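Local coordinates for protein ribonuclease VapC (PDB 6NKL) that probably acts as the toxin of a toxin-antitoxin pair, a magnesium-dependent ribonuclease of the PIN-domain family that cleaves RNA, at residues M1-D6 / V112-N117; N31-M36 / N69-N74; S37-A42 / L100-H105; S108-L113 / D126-D131. One frame throughout, in Å; residues are numbered along the deposited sequence.

Interactions 1, 2 and 4 lie in one parallel sheet whose strands run in the order 69-71, 33-37, 2-5, 112-115, 128-131. Interaction 1 joins the central strand to 112-115, shared with interaction 4; their centres are 7 Å apart. Interaction 2, centred about 10 Å from interaction 1, pairs 33-37, the other neighbour of 2-5, with 69-71, outermost on that side within the chain. Interaction 3 packs helix 38-49 against helix 97-109. Interactions 2 and 3 alternate within the loop closed by interaction 1; interaction 4 begins where that loop ends. Leu113 of interactions 1 and 4 lies near Asp6, and Ile102 of interaction 3 has its side chain about 4 Å from those of Asp6 and Asp99, the predicted magnesium ligands.

Interaction 1: residues M1-D6 / V112-N117; sequences MIYMLD and VLITHN
Met4 O is met by two groups of the neighbouring strand: Ile114 N donates to it at 2.8 Å, almost straight at 174°, and Leu113 CA adds a CA-H...O contact. This bond belongs to a parallel ladder between 2-5 and 112-115 that opens with Val112 N to Ile2 O and closes with Asp6 N to Ile114 O. Past the ladder, Asp6 OD2 takes a 2.9 Å hydrogen bond from Thr115 OG1, while OD1 accepts from Ile9 N and so caps the helix that follows. The threonine hydroxyl comes from above the carboxylate plane, 51° out of it. Asp6 CG sits between its own backbone N and carbonyl carbon (chi1 89°), a turn that carries OD2 across to Thr115. Strand 2-5 is the middle strand of the parallel PIN-domain sheet and 112-115 its neighbour; Asp6, just past the C-terminal end of strand 2-5, is a predicted magnesium ligand. The side chain of Asp99, the other predicted ligand, is about 5 Å from that of Asp6. On one face of the sheet Tyr3 and Val112 lie side by side, with ring atom CD1 3.9 Å from Val112 CB, and the same CD1 is 3.8 Å from Ile114 CD1. Leu5 CD2 rests on Ile114 CB at 3.8 Å. On the other face Leu113 CD1 meets Met4 CG at 3.8 Å, the two side chains crossing obliquely. Helix 97-109 covers this face.

Interaction 2: residues N31-M36 / N69-N74; sequences NDRLVM and NVLYPN
Arg33 and Asn69 meet at the start of two parallel strands, 33-36 and 69-71, at one edge of the parallel PIN-domain sheet. The arginine chain is extended from CG to NE, and its CG lies opposite the backbone N (chi1 -166°), which carries NH2 to Asn69 OD1 at 2.7 Å. That oxygen is met on a lone pair in the carbonyl plane and near the guanidinium plane, although the two flat groups stand 75° apart. The Asn69 ND2 end turns back to Thr65 O of the preceding helix. Next along the strand, Val35 is on the same face as Asn69; its CG1 lies over one guanidinium face of Arg33, offset toward the rim, and its CG2 touches Leu71 CD1 at 4.0 Å. Met36 binds through its backbone on both sides of Val70: its N donates to Asn69 O and its O accepts from Leu71 N at 3.0 Å. Its side chain turns to the other face, where CG rests 3.8 Å from Val70 CG2.

Interaction 3: residues S37-A42 / L100-H105; sequences SFITYA and LWIACH
Ser37 OG and His105 ND1 are 2.8 Å apart in a hydrogen bond that either could donate, the hydroxyl lying at the edge of the imidazole and in its plane. The same OG accepts from Ile39 N at 3.1 Å, making Ser37 the N-cap of helix 38-49. Swung to the far side of its backbone N (chi1 -154°), the imidazole extends toward the serine. Phe38 comes to it obliquely: His105 CE1 lies at the phenyl edge, 3.8 Å from Phe38 CD1, with the ring planes 59° apart. Helix 38-49 starts directly off strand 33-37, and helix 97-109 covers the Met4 and Leu113 face of the PIN-domain sheet; segments 38-42 and 100-105 run at 144°, roughly antiparallel. Ile39 divides its branches between two neighbours. Its CD1 is 3.6 Å from Trp101 CB, crossing that side chain at about a right angle, and its CG2 lies 3.6 Å from Ile102 CG1. Ile102, beside the predicted magnesium ligands Asp6 and Asp99, runs past Ile39 to bring CD1 within 3.4 Å of Thr40 OG1, whose hydroxyl hydrogen-bonds to Thr7. Trp101 also meets Phe38 of the second subunit edge-to-face.

Interaction 4: residues S108-L113 / D126-D131; sequences SLNAVL and DLQWQD
Leu113 and Gln128 hold the close part of this contact: Leu113 N donates to Gln128 O at 2.8 Å, nearly straight at 170°, and Leu113 O accepts from Gln130 N. Between these bonds the Trp129 backbone comes in close, its CA 3.0 Å from Leu113 O. On the apolar side Leu113 CB meets Trp129 CB at 4.0 Å. Trp129 CG lies between its backbone N and carbonyl carbon (chi1 62°), and the indole is carried away from Leu113. On the opposite face Val112 spreads its two methyl groups over different glutamines, CG1 lying 3.7 Å from Gln130 NE2 and CG2 facing Gln128 CB. The other end of the Gln130 amide, OE1, bonds to Trp132 NE1. Within this chain strand 128-131 is the outermost on this side of the parallel PIN-domain sheet, beside 112-115. Toward the start of the segments, direct bonding gives way to water. Asn110, whose positive phi closes helix 97-109 in a Schellman motif, is exposed; Gln128 NE2 reaches its OD1 at 2.9 Å, but the bond is bent and weak, with the amide planes 52° apart. One water donates to the same OD1. A second water bridges Ala111 O and Gln128 N, donating to the carbonyl at 2.6 Å.

Interaction 1: residues M1-D6 / V112-N117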
loop_
_atom_site.group_PDB
_atom_site.type_symbol
_atom_site.label_atom_id
_atom_site.label_comp_id
_atom_site.label_asym_id
_atom_site.label_seq_id
_atom_site.Cartn_x
_atom_site.Cartn_y
_atom_site.Cartn_z
ATOM N N MET B 1 -15.349 5.133 -17.968
ATOM C CA MET B 1 -13.984 5.520 -17.562
ATOM C C MET B 1 -13.931 5.547 -16.054
ATOM O O MET B 1 -14.888 5.950 -15.406
ATOM C CB MET B 1 -13.618 6.877 -18.137
ATOM C CG MET B 1 -12.134 7.222 -18.064
ATOM S SD MET B 1 -11.703 8.635 -19.100
ATOM C CE MET B 1 -10.925 7.746 -20.441
ATOM N N ILE B 2 -12.813 5.107 -15.493
ATOM C CA ILE B 2 -12.620 5.099 -14.052
ATOM C C ILE B 2 -11.705 6.252 -13.697
ATOM O O ILE B 2 -10.547 6.288 -14.128
ATOM C CB ILE B 2 -12.040 3.774 -13.560
ATOM C CG1 ILE B 2 -13.014 2.622 -13.821
ATOM C CG2 ILE B 2 -11.716 3.911 -12.071
ATOM C CD1 ILE B 2 -12.382 1.270 -13.591
ATOM N N TYR B 3 -12.249 7.196 -12.942
ATOM C CA TYR B 3 -11.538 8.344 -12.406
ATOM C C TYR B 3 -11.263 8.124 -10.913
ATOM O O TYR B 3 -12.200 8.062 -10.098
ATOM C CB TYR B 3 -12.388 9.602 -12.613
ATOM C CG TYR B 3 -12.519 10.065 -14.069
ATOM C CD1 TYR B 3 -11.487 10.757 -14.684
ATOM C CD2 TYR B 3 -13.682 9.839 -14.808
ATOM C CE1 TYR B 3 -11.590 11.185 -15.996
ATOM C CE2 TYR B 3 -13.788 10.280 -16.139
ATOM C CZ TYR B 3 -12.739 10.959 -16.710
ATOM O OH TYR B 3 -12.783 11.397 -18.015
ATOM N N MET B 4 -9.985 8.062 -10.546
ATOM C CA MET B 4 -9.560 7.822 -9.162
ATOM C C MET B 4 -9.068 9.140 -8.569
ATOM O O MET B 4 -8.054 9.687 -9.001
ATOM C CB MET B 4 -8.468 6.750 -9.099
ATOM C CG MET B 4 -7.874 6.499 -7.688
ATOM S SD MET B 4 -6.733 5.099 -7.610
ATOM C CE MET B 4 -7.893 3.713 -7.670
ATOM N N LEU B 5 -9.781 9.640 -7.577
ATOM C CA LEU B 5 -9.401 10.877 -6.916
ATOM C C LEU B 5 -8.332 10.567 -5.881
ATOM O O LEU B 5 -8.559 9.755 -4.971
ATOM C CB LEU B 5 -10.594 11.530 -6.232
ATOM C CG LEU B 5 -11.911 11.648 -6.979
ATOM C CD1 LEU B 5 -12.789 12.533 -6.122
ATOM C CD2 LEU B 5 -11.702 12.218 -8.328
ATOM N N ASP B 6 -7.194 11.228 -6.004
ATOM C CA ASP B 6 -6.108 11.004 -5.071
ATOM C C ASP B 6 -6.370 11.797 -3.783
ATOM O O ASP B 6 -7.336 12.549 -3.660
ATOM C CB ASP B 6 -4.778 11.347 -5.738
ATOM C CG ASP B 6 -4.364 12.806 -5.569
ATOM O OD1 ASP B 6 -5.242 13.686 -5.363
ATOM O OD2 ASP B 6 -3.121 13.067 -5.672
ATOM N N VAL B 112 -7.818 6.811 -14.743
ATOM C CA VAL B 112 -7.228 8.141 -14.837
ATOM C C VAL B 112 -7.132 8.679 -13.414
ATOM O O VAL B 112 -8.135 8.737 -12.706
ATOM C CB VAL B 112 -8.086 9.058 -15.721
ATOM C CG1 VAL B 112 -7.585 10.491 -15.685
ATOM C CG2 VAL B 112 -8.104 8.522 -17.177
ATOM N N LEU B 113 -5.938 9.037 -12.973
ATOM C CA LEU B 113 -5.776 9.538 -11.610
ATOM C C LEU B 113 -5.974 11.049 -11.604
ATOM O O LEU B 113 -5.340 11.766 -12.385
ATOM C CB LEU B 113 -4.404 9.168 -11.045
ATOM C CG LEU B 113 -4.134 9.543 -9.584
ATOM C CD1 LEU B 113 -4.970 8.674 -8.641
ATOM C CD2 LEU B 113 -2.667 9.421 -9.230
ATOM N N ILE B 114 -6.864 11.517 -10.726
ATOM C CA ILE B 114 -7.184 12.931 -10.561
ATOM C C ILE B 114 -6.444 13.472 -9.348
ATOM O O ILE B 114 -6.602 12.955 -8.236
ATOM C CB ILE B 114 -8.690 13.157 -10.375
ATOM C CG1 ILE B 114 -9.510 12.562 -11.515
ATOM C CG2 ILE B 114 -8.959 14.650 -10.312
ATOM C CD1 ILE B 114 -8.998 12.907 -12.879
ATOM N N THR B 115 -5.689 14.548 -9.540
ATOM C CA THR B 115 -4.779 15.012 -8.514
ATOM C C THR B 115 -4.854 16.540 -8.414
ATOM O O THR B 115 -5.609 17.204 -9.131
ATOM C CB THR B 115 -3.365 14.512 -8.820
ATOM O OG1 THR B 115 -2.481 14.889 -7.770
ATOM C CG2 THR B 115 -2.901 15.115 -10.074
ATOM N N HIS B 116 -4.110 17.084 -7.457
ATOM C CA HIS B 116 -3.891 18.521 -7.325
ATOM C C HIS B 116 -2.442 18.695 -6.927
ATOM O O HIS B 116 -2.025 18.191 -5.877
ATOM C CB HIS B 116 -4.791 19.157 -6.267
ATOM C CG HIS B 116 -4.405 20.567 -5.912
ATOM N ND1 HIS B 116 -4.579 21.627 -6.779
ATOM C CD2 HIS B 116 -3.843 21.085 -4.795
ATOM C CE1 HIS B 116 -4.153 22.739 -6.205
ATOM N NE2 HIS B 116 -3.711 22.439 -4.997
ATOM N N ASN B 117 -1.674 19.350 -7.780
ATOM C CA ASN B 117 -0.340 19.806 -7.417
ATOM C C ASN B 117 0.575 18.645 -7.005
ATOM O O ASN B 117 1.252 18.681 -5.974
ATOM C CB ASN B 117 -0.454 20.854 -6.310
ATOM C CG ASN B 117 0.734 21.783 -6.259
ATOM O OD1 ASN B 117 1.571 21.804 -7.172
ATOM N ND2 ASN B 117 0.815 22.569 -5.186
#

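Interaction 2: residues N31-M36 / N69-N74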
loop_
_atom_site.group_PDB
_atom_site.type_symbol
_atom_site.label_atom_id
_atom_site.label_comp_id
_atom_site.label_asym_id
_atom_site.label_seq_id
_atom_site.Cartn_x
_atom_site.Cartn_y
_atom_site.Cartn_z
ATOM N N ASN B 31 -21.703 6.092 -17.794
ATOM C CA ASN B 31 -20.987 4.924 -17.306
ATOM C C ASN B 31 -19.657 5.280 -16.647
ATOM O O ASN B 31 -18.911 4.370 -16.282
ATOM C CB ASN B 31 -20.750 3.922 -18.448
ATOM N N ASP B 32 -19.336 6.569 -16.499
ATOM C CA ASP B 32 -18.086 6.978 -15.871
ATOM C C ASP B 32 -18.219 6.815 -14.362
ATOM O O ASP B 32 -19.325 6.873 -13.817
ATOM C CB ASP B 32 -17.728 8.426 -16.234
ATOM C CG ASP B 32 -17.094 8.562 -17.639
ATOM O OD1 ASP B 32 -16.740 7.544 -18.272
ATOM O OD2 ASP B 32 -16.926 9.710 -18.115
ATOM N N ARG B 33 -17.093 6.552 -13.688
ATOM C CA ARG B 33 -17.131 6.243 -12.262
ATOM C C ARG B 33 -16.025 6.969 -11.499
ATOM O O ARG B 33 -14.889 7.078 -11.972
ATOM C CB ARG B 33 -17.005 4.740 -12.030
ATOM C CG ARG B 33 -17.361 4.348 -10.624
ATOM C CD ARG B 33 -17.342 2.846 -10.465
ATOM N NE ARG B 33 -17.539 2.464 -9.075
ATOM C CZ ARG B 33 -17.157 1.299 -8.575
ATOM N NH1 ARG B 33 -16.577 0.402 -9.351
ATOM N NH2 ARG B 33 -17.350 1.036 -7.296
ATOM N N LEU B 34 -16.381 7.475 -10.323
ATOM C CA LEU B 34 -15.450 8.097 -9.400
ATOM C C LEU B 34 -15.164 7.145 -8.249
ATOM O O LEU B 34 -16.089 6.626 -7.612
ATOM C CB LEU B 34 -16.011 9.412 -8.853
ATOM C CG LEU B 34 -16.369 10.523 -9.843
ATOM C CD1 LEU B 34 -16.877 11.743 -9.069
ATOM C CD2 LEU B 34 -15.202 10.894 -10.703
ATOM N N VAL B 35 -13.886 6.951 -7.957
ATOM C CA VAL B 35 -13.446 6.046 -6.908
ATOM C C VAL B 35 -12.257 6.680 -6.210
ATOM O O VAL B 35 -11.678 7.655 -6.690
ATOM C CB VAL B 35 -13.022 4.657 -7.451
ATOM C CG1 VAL B 35 -14.215 3.960 -8.027
ATOM C CG2 VAL B 35 -11.885 4.819 -8.459
ATOM N N MET B 36 -11.834 6.034 -5.120
ATOM C CA MET B 36 -10.616 6.386 -4.416
ATOM C C MET B 36 -9.895 5.103 -4.075
ATOM O O MET B 36 -10.517 4.052 -3.943
ATOM C CB MET B 36 -10.892 7.191 -3.133
ATOM C CG MET B 36 -11.500 6.413 -2.028
ATOM S SD MET B 36 -11.660 7.415 -0.540
ATOM C CE MET B 36 -12.992 8.479 -0.989
ATOM N N ASN B 69 -16.459 5.369 -4.278
ATOM C CA ASN B 69 -16.230 4.072 -3.673
ATOM C C ASN B 69 -14.741 3.802 -3.521
ATOM O O ASN B 69 -13.927 4.173 -4.370
ATOM C CB ASN B 69 -16.819 2.945 -4.507
ATOM C CG ASN B 69 -18.322 3.005 -4.646
ATOM O OD1 ASN B 69 -18.858 2.390 -5.563
ATOM N ND2 ASN B 69 -19.015 3.673 -3.718
ATOM N N VAL B 70 -14.409 3.107 -2.449
ATOM C CA VAL B 70 -13.055 2.640 -2.202
ATOM C C VAL B 70 -12.814 1.343 -2.935
ATOM O O VAL B 70 -13.589 0.394 -2.788
ATOM C CB VAL B 70 -12.827 2.434 -0.704
ATOM C CG1 VAL B 70 -11.393 2.012 -0.479
ATOM C CG2 VAL B 70 -13.211 3.684 0.024
ATOM N N LEU B 71 -11.667 1.252 -3.603
ATOM C CA LEU B 71 -11.240 0.039 -4.281
ATOM C C LEU B 71 -10.024 -0.576 -3.586
ATOM O O LEU B 71 -9.157 0.133 -3.046
ATOM C CB LEU B 71 -10.912 0.335 -5.746
ATOM C CG LEU B 71 -12.023 0.853 -6.651
ATOM C CD1 LEU B 71 -11.534 0.899 -8.076
ATOM C CD2 LEU B 71 -13.253 -0.007 -6.570
ATOM N N TYR B 72 -9.958 -1.904 -3.629
ATOM C CA TYR B 72 -8.939 -2.657 -2.910
ATOM C C TYR B 72 -8.057 -3.418 -3.884
ATOM O O TYR B 72 -8.477 -3.718 -5.001
ATOM C CB TYR B 72 -9.600 -3.602 -1.903
ATOM C CG TYR B 72 -10.263 -2.770 -0.844
ATOM C CD1 TYR B 72 -9.577 -2.410 0.296
ATOM C CD2 TYR B 72 -11.555 -2.247 -1.038
ATOM C CE1 TYR B 72 -10.158 -1.585 1.258
ATOM C CE2 TYR B 72 -12.159 -1.444 -0.078
ATOM C CZ TYR B 72 -11.456 -1.112 1.072
ATOM O OH TYR B 72 -12.044 -0.313 2.017
ATOM N N PRO B 73 -6.813 -3.688 -3.516
ATOM C CA PRO B 73 -5.836 -4.099 -4.521
ATOM C C PRO B 73 -6.020 -5.538 -4.944
ATOM O O PRO B 73 -6.660 -6.338 -4.264
ATOM C CB PRO B 73 -4.504 -3.924 -3.802
ATOM C CG PRO B 73 -4.820 -4.129 -2.390
ATOM C CD PRO B 73 -6.186 -3.526 -2.186
ATOM N N ASN B 74 -5.421 -5.853 -6.089
ATOM C CA ASN B 74 -5.149 -7.235 -6.454
ATOM C C ASN B 74 -3.728 -7.282 -6.989
ATOM O O ASN B 74 -2.967 -6.316 -6.874
ATOM C CB ASN B 74 -6.197 -7.774 -7.435
ATOM C CG ASN B 74 -6.200 -7.042 -8.740
ATOM O OD1 ASN B 74 -5.670 -5.931 -8.836
ATOM N ND2 ASN B 74 -6.806 -7.654 -9.769
#

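Interaction 3: residues S37-A42 / L100-H105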
loop_
_atom_site.group_PDB
_atom_site.type_symbol
_atom_site.label_atom_id
_atom_site.label_comp_id
_atom_site.label_asym_id
_atom_site.label_seq_id
_atom_site.Cartn_x
_atom_site.Cartn_y
_atom_site.Cartn_z
ATOM N N SER B 37 -8.577 5.188 -3.971
ATOM C CA SER B 37 -7.802 4.033 -3.541
ATOM C C SER B 37 -8.008 3.813 -2.044
ATOM O O SER B 37 -8.307 4.751 -1.282
ATOM C CB SER B 37 -6.318 4.230 -3.887
ATOM O OG SER B 37 -5.472 3.265 -3.274
ATOM N N PHE B 38 -7.893 2.545 -1.634
ATOM C CA PHE B 38 -7.831 2.201 -0.212
ATOM C C PHE B 38 -6.762 2.992 0.524
ATOM O O PHE B 38 -6.901 3.252 1.723
ATOM C CB PHE B 38 -7.564 0.707 -0.024
ATOM C CG PHE B 38 -6.140 0.307 -0.274
ATOM C CD1 PHE B 38 -5.666 0.158 -1.563
ATOM C CD2 PHE B 38 -5.285 0.064 0.787
ATOM C CE1 PHE B 38 -4.355 -0.195 -1.802
ATOM C CE2 PHE B 38 -3.979 -0.307 0.557
ATOM C CZ PHE B 38 -3.507 -0.433 -0.730
ATOM N N ILE B 39 -5.683 3.374 -0.166
ATOM C CA ILE B 39 -4.664 4.212 0.450
ATOM C C ILE B 39 -5.297 5.479 0.967
ATOM O O ILE B 39 -5.133 5.851 2.133
ATOM C CB ILE B 39 -3.546 4.548 -0.555
ATOM C CG1 ILE B 39 -2.851 3.254 -1.013
ATOM C CG2 ILE B 39 -2.603 5.569 0.053
ATOM C CD1 ILE B 39 -1.909 2.623 0.008
ATOM N N THR B 40 -6.031 6.156 0.090
ATOM C CA THR B 40 -6.630 7.437 0.421
ATOM C C THR B 40 -7.660 7.264 1.530
ATOM O O THR B 40 -7.753 8.089 2.445
ATOM C CB THR B 40 -7.257 8.056 -0.842
ATOM O OG1 THR B 40 -6.233 8.379 -1.807
ATOM C CG2 THR B 40 -8.053 9.347 -0.500
ATOM N N TYR B 41 -8.424 6.179 1.481
ATOM C CA TYR B 41 -9.417 5.937 2.521
ATOM C C TYR B 41 -8.735 5.771 3.877
ATOM O O TYR B 41 -9.224 6.250 4.899
ATOM C CB TYR B 41 -10.227 4.699 2.134
ATOM C CG TYR B 41 -11.277 4.223 3.101
ATOM C CD1 TYR B 41 -12.269 5.070 3.533
ATOM C CD2 TYR B 41 -11.315 2.883 3.525
ATOM C CE1 TYR B 41 -13.260 4.641 4.368
ATOM C CE2 TYR B 41 -12.293 2.438 4.394
ATOM C CZ TYR B 41 -13.283 3.332 4.797
ATOM O OH TYR B 41 -14.290 2.950 5.643
ATOM N N ALA B 42 -7.597 5.102 3.897
ATOM C CA ALA B 42 -6.849 4.953 5.139
ATOM C C ALA B 42 -6.379 6.315 5.648
ATOM O O ALA B 42 -6.418 6.583 6.855
ATOM C CB ALA B 42 -5.678 3.981 4.912
ATOM N N LEU B 100 2.758 6.884 -4.384
ATOM C CA LEU B 100 3.174 5.857 -5.331
ATOM C C LEU B 100 2.195 4.700 -5.351
ATOM O O LEU B 100 1.839 4.203 -6.422
ATOM C CB LEU B 100 4.554 5.332 -4.982
ATOM C CG LEU B 100 5.130 4.285 -5.923
ATOM C CD1 LEU B 100 5.233 4.854 -7.330
ATOM C CD2 LEU B 100 6.496 3.872 -5.417
ATOM N N TRP B 101 1.774 4.229 -4.174
ATOM C CA TRP B 101 0.777 3.166 -4.146
ATOM C C TRP B 101 -0.473 3.607 -4.900
ATOM O O TRP B 101 -1.034 2.837 -5.669
ATOM C CB TRP B 101 0.447 2.774 -2.703
ATOM C CG TRP B 101 1.420 1.814 -2.117
ATOM C CD1 TRP B 101 2.338 2.061 -1.128
ATOM C CD2 TRP B 101 1.581 0.440 -2.477
ATOM N NE1 TRP B 101 3.046 0.921 -0.843
ATOM C CE2 TRP B 101 2.606 -0.087 -1.664
ATOM C CE3 TRP B 101 0.965 -0.394 -3.414
ATOM C CZ2 TRP B 101 3.017 -1.402 -1.766
ATOM C CZ3 TRP B 101 1.372 -1.690 -3.510
ATOM C CH2 TRP B 101 2.392 -2.189 -2.693
ATOM N N ILE B 102 -0.878 4.870 -4.739
ATOM C CA ILE B 102 -2.092 5.366 -5.374
ATOM C C ILE B 102 -1.926 5.364 -6.887
ATOM O O ILE B 102 -2.773 4.834 -7.623
ATOM C CB ILE B 102 -2.426 6.766 -4.820
ATOM C CG1 ILE B 102 -2.874 6.666 -3.371
ATOM C CG2 ILE B 102 -3.564 7.461 -5.596
ATOM C CD1 ILE B 102 -2.958 8.024 -2.685
ATOM N N ALA B 103 -0.783 5.862 -7.363
ATOM C CA ALA B 103 -0.502 5.851 -8.798
ATOM C C ALA B 103 -0.547 4.434 -9.351
ATOM O O ALA B 103 -1.154 4.175 -10.401
ATOM C CB ALA B 103 0.859 6.503 -9.070
ATOM N N CYS B 104 0.093 3.493 -8.653
ATOM C CA CYS B 104 0.109 2.120 -9.133
ATOM C C CYS B 104 -1.284 1.512 -9.084
ATOM O O CYS B 104 -1.620 0.671 -9.923
ATOM C CB CYS B 104 1.091 1.282 -8.305
ATOM S SG CYS B 104 2.788 1.830 -8.574
ATOM N N HIS B 105 -2.096 1.895 -8.095
ATOM C CA HIS B 105 -3.489 1.461 -8.104
ATOM C C HIS B 105 -4.190 1.904 -9.382
ATOM O O HIS B 105 -4.824 1.097 -10.075
ATOM C CB HIS B 105 -4.214 2.002 -6.905
ATOM C CG HIS B 105 -5.386 1.175 -6.496
ATOM N ND1 HIS B 105 -5.955 1.265 -5.240
ATOM C CD2 HIS B 105 -6.107 0.248 -7.172
ATOM C CE1 HIS B 105 -6.951 0.398 -5.152
ATOM N NE2 HIS B 105 -7.079 -0.213 -6.314
#

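Interaction 4: residues S108-L113 / D126-D131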
loop_
_atom_site.group_PDB
_atom_site.type_symbol
_atom_site.label_atom_id
_atom_site.label_comp_id
_atom_site.label_asym_id
_atom_site.label_seq_id
_atom_site.Cartn_x
_atom_site.Cartn_y
_atom_site.Cartn_z
ATOM N N SER B 108 -3.087 -0.146 -12.206
ATOM C CA SER B 108 -3.609 -1.500 -12.183
ATOM C C SER B 108 -5.044 -1.566 -12.667
ATOM O O SER B 108 -5.512 -2.645 -13.026
ATOM C CB SER B 108 -3.553 -2.081 -10.764
ATOM O OG SER B 108 -4.536 -1.449 -9.950
ATOM N N LEU B 109 -5.764 -0.459 -12.629
ATOM C CA LEU B 109 -7.143 -0.425 -13.079
ATOM C C LEU B 109 -7.286 0.193 -14.462
ATOM O O LEU B 109 -8.401 0.284 -14.965
ATOM C CB LEU B 109 -7.999 0.364 -12.079
ATOM C CG LEU B 109 -8.133 -0.227 -10.677
ATOM C CD1 LEU B 109 -8.685 0.794 -9.714
ATOM C CD2 LEU B 109 -9.024 -1.436 -10.687
ATOM N N ASN B 110 -6.183 0.623 -15.067
ATOM C CA ASN B 110 -6.182 1.603 -16.164
ATOM C C ASN B 110 -7.163 2.749 -15.900
ATOM O O ASN B 110 -7.924 3.189 -16.766
ATOM C CB ASN B 110 -6.453 0.921 -17.502
ATOM C CG ASN B 110 -5.974 1.746 -18.684
ATOM O OD1 ASN B 110 -4.926 2.399 -18.637
ATOM N ND2 ASN B 110 -6.764 1.740 -19.746
ATOM N N ALA B 111 -7.086 3.282 -14.689
ATOM C CA ALA B 111 -7.850 4.453 -14.312
ATOM C C ALA B 111 -7.080 5.718 -14.650
ATOM O O ALA B 111 -5.859 5.717 -14.834
ATOM C CB ALA B 111 -8.168 4.436 -12.815
ATOM N N VAL B 112 -7.818 6.811 -14.743
ATOM C CA VAL B 112 -7.228 8.141 -14.837
ATOM C C VAL B 112 -7.132 8.679 -13.414
ATOM O O VAL B 112 -8.135 8.737 -12.706
ATOM C CB VAL B 112 -8.086 9.058 -15.721
ATOM C CG1 VAL B 112 -7.585 10.491 -15.685
ATOM C CG2 VAL B 112 -8.104 8.522 -17.177
ATOM N N LEU B 113 -5.938 9.037 -12.973
ATOM C CA LEU B 113 -5.776 9.538 -11.610
ATOM C C LEU B 113 -5.974 11.049 -11.604
ATOM O O LEU B 113 -5.340 11.766 -12.385
ATOM C CB LEU B 113 -4.404 9.168 -11.045
ATOM C CG LEU B 113 -4.134 9.543 -9.584
ATOM C CD1 LEU B 113 -4.970 8.674 -8.641
ATOM C CD2 LEU B 113 -2.667 9.421 -9.230
ATOM N N ASP B 126 3.690 5.925 -17.804
ATOM C CA ASP B 126 2.473 5.280 -18.295
ATOM C C ASP B 126 1.232 5.576 -17.446
ATOM O O ASP B 126 0.164 4.997 -17.691
ATOM C CB ASP B 126 2.683 3.769 -18.437
ATOM C CG ASP B 126 2.879 3.055 -17.129
ATOM O OD1 ASP B 126 2.492 1.851 -17.070
ATOM O OD2 ASP B 126 3.432 3.660 -16.185
ATOM N N LEU B 127 1.334 6.490 -16.490
ATOM C CA LEU B 127 0.189 6.878 -15.682
ATOM C C LEU B 127 -0.658 7.876 -16.445
ATOM O O LEU B 127 -0.146 8.886 -16.928
ATOM C CB LEU B 127 0.660 7.492 -14.365
ATOM C CG LEU B 127 -0.419 8.071 -13.470
ATOM C CD1 LEU B 127 -1.358 6.976 -13.072
ATOM C CD2 LEU B 127 0.227 8.695 -12.261
ATOM N N GLN B 128 -1.951 7.613 -16.524
ATOM C CA GLN B 128 -2.899 8.601 -17.019
ATOM C C GLN B 128 -3.395 9.433 -15.835
ATOM O O GLN B 128 -3.948 8.888 -14.875
ATOM C CB GLN B 128 -4.057 7.900 -17.727
ATOM C CG GLN B 128 -3.607 6.984 -18.879
ATOM C CD GLN B 128 -4.788 6.425 -19.628
ATOM O OE1 GLN B 128 -5.579 7.173 -20.202
ATOM N NE2 GLN B 128 -4.927 5.102 -19.618
ATOM N N TRP B 129 -3.177 10.743 -15.881
ATOM C CA TRP B 129 -3.642 11.579 -14.796
ATOM C C TRP B 129 -3.962 12.981 -15.292
ATOM O O TRP B 129 -3.581 13.398 -16.396
ATOM C CB TRP B 129 -2.623 11.630 -13.659
ATOM C CG TRP B 129 -1.347 12.212 -14.097
ATOM C CD1 TRP B 129 -0.400 11.617 -14.862
ATOM C CD2 TRP B 129 -0.885 13.529 -13.825
ATOM N NE1 TRP B 129 0.640 12.479 -15.071
ATOM C CE2 TRP B 129 0.373 13.661 -14.438
ATOM C CE3 TRP B 129 -1.401 14.603 -13.093
ATOM C CZ2 TRP B 129 1.121 14.836 -14.365
ATOM C CZ3 TRP B 129 -0.668 15.771 -13.021
ATOM C CH2 TRP B 129 0.587 15.876 -13.649
ATOM N N GLN B 130 -4.699 13.686 -14.444
ATOM C CA GLN B 130 -5.217 15.009 -14.718
ATOM C C GLN B 130 -5.303 15.748 -13.398
ATOM O O GLN B 130 -5.613 15.150 -12.366
ATOM C CB GLN B 130 -6.600 14.972 -15.360
ATOM C CG GLN B 130 -6.583 14.243 -16.719
ATOM C CD GLN B 130 -7.968 14.013 -17.304
ATOM O OE1 GLN B 130 -8.950 14.619 -16.877
ATOM N NE2 GLN B 130 -8.051 13.104 -18.276
ATOM N N ASP B 131 -5.036 17.050 -13.452
ATOM C CA ASP B 131 -5.216 17.968 -12.326
ATOM C C ASP B 131 -6.518 18.703 -12.616
ATOM O O ASP B 131 -6.572 19.560 -13.495
ATOM C CB ASP B 131 -4.019 18.912 -12.195
ATOM C CG ASP B 131 -4.133 19.860 -11.005
ATOM O OD1 ASP B 131 -5.282 20.249 -10.698
ATOM O OD2 ASP B 131 -3.088 20.212 -10.385
HETATM O O HOH W 1 -2.704 3.079 -17.488
HETATM O O HOH W 2 -3.374 5.331 -15.481
#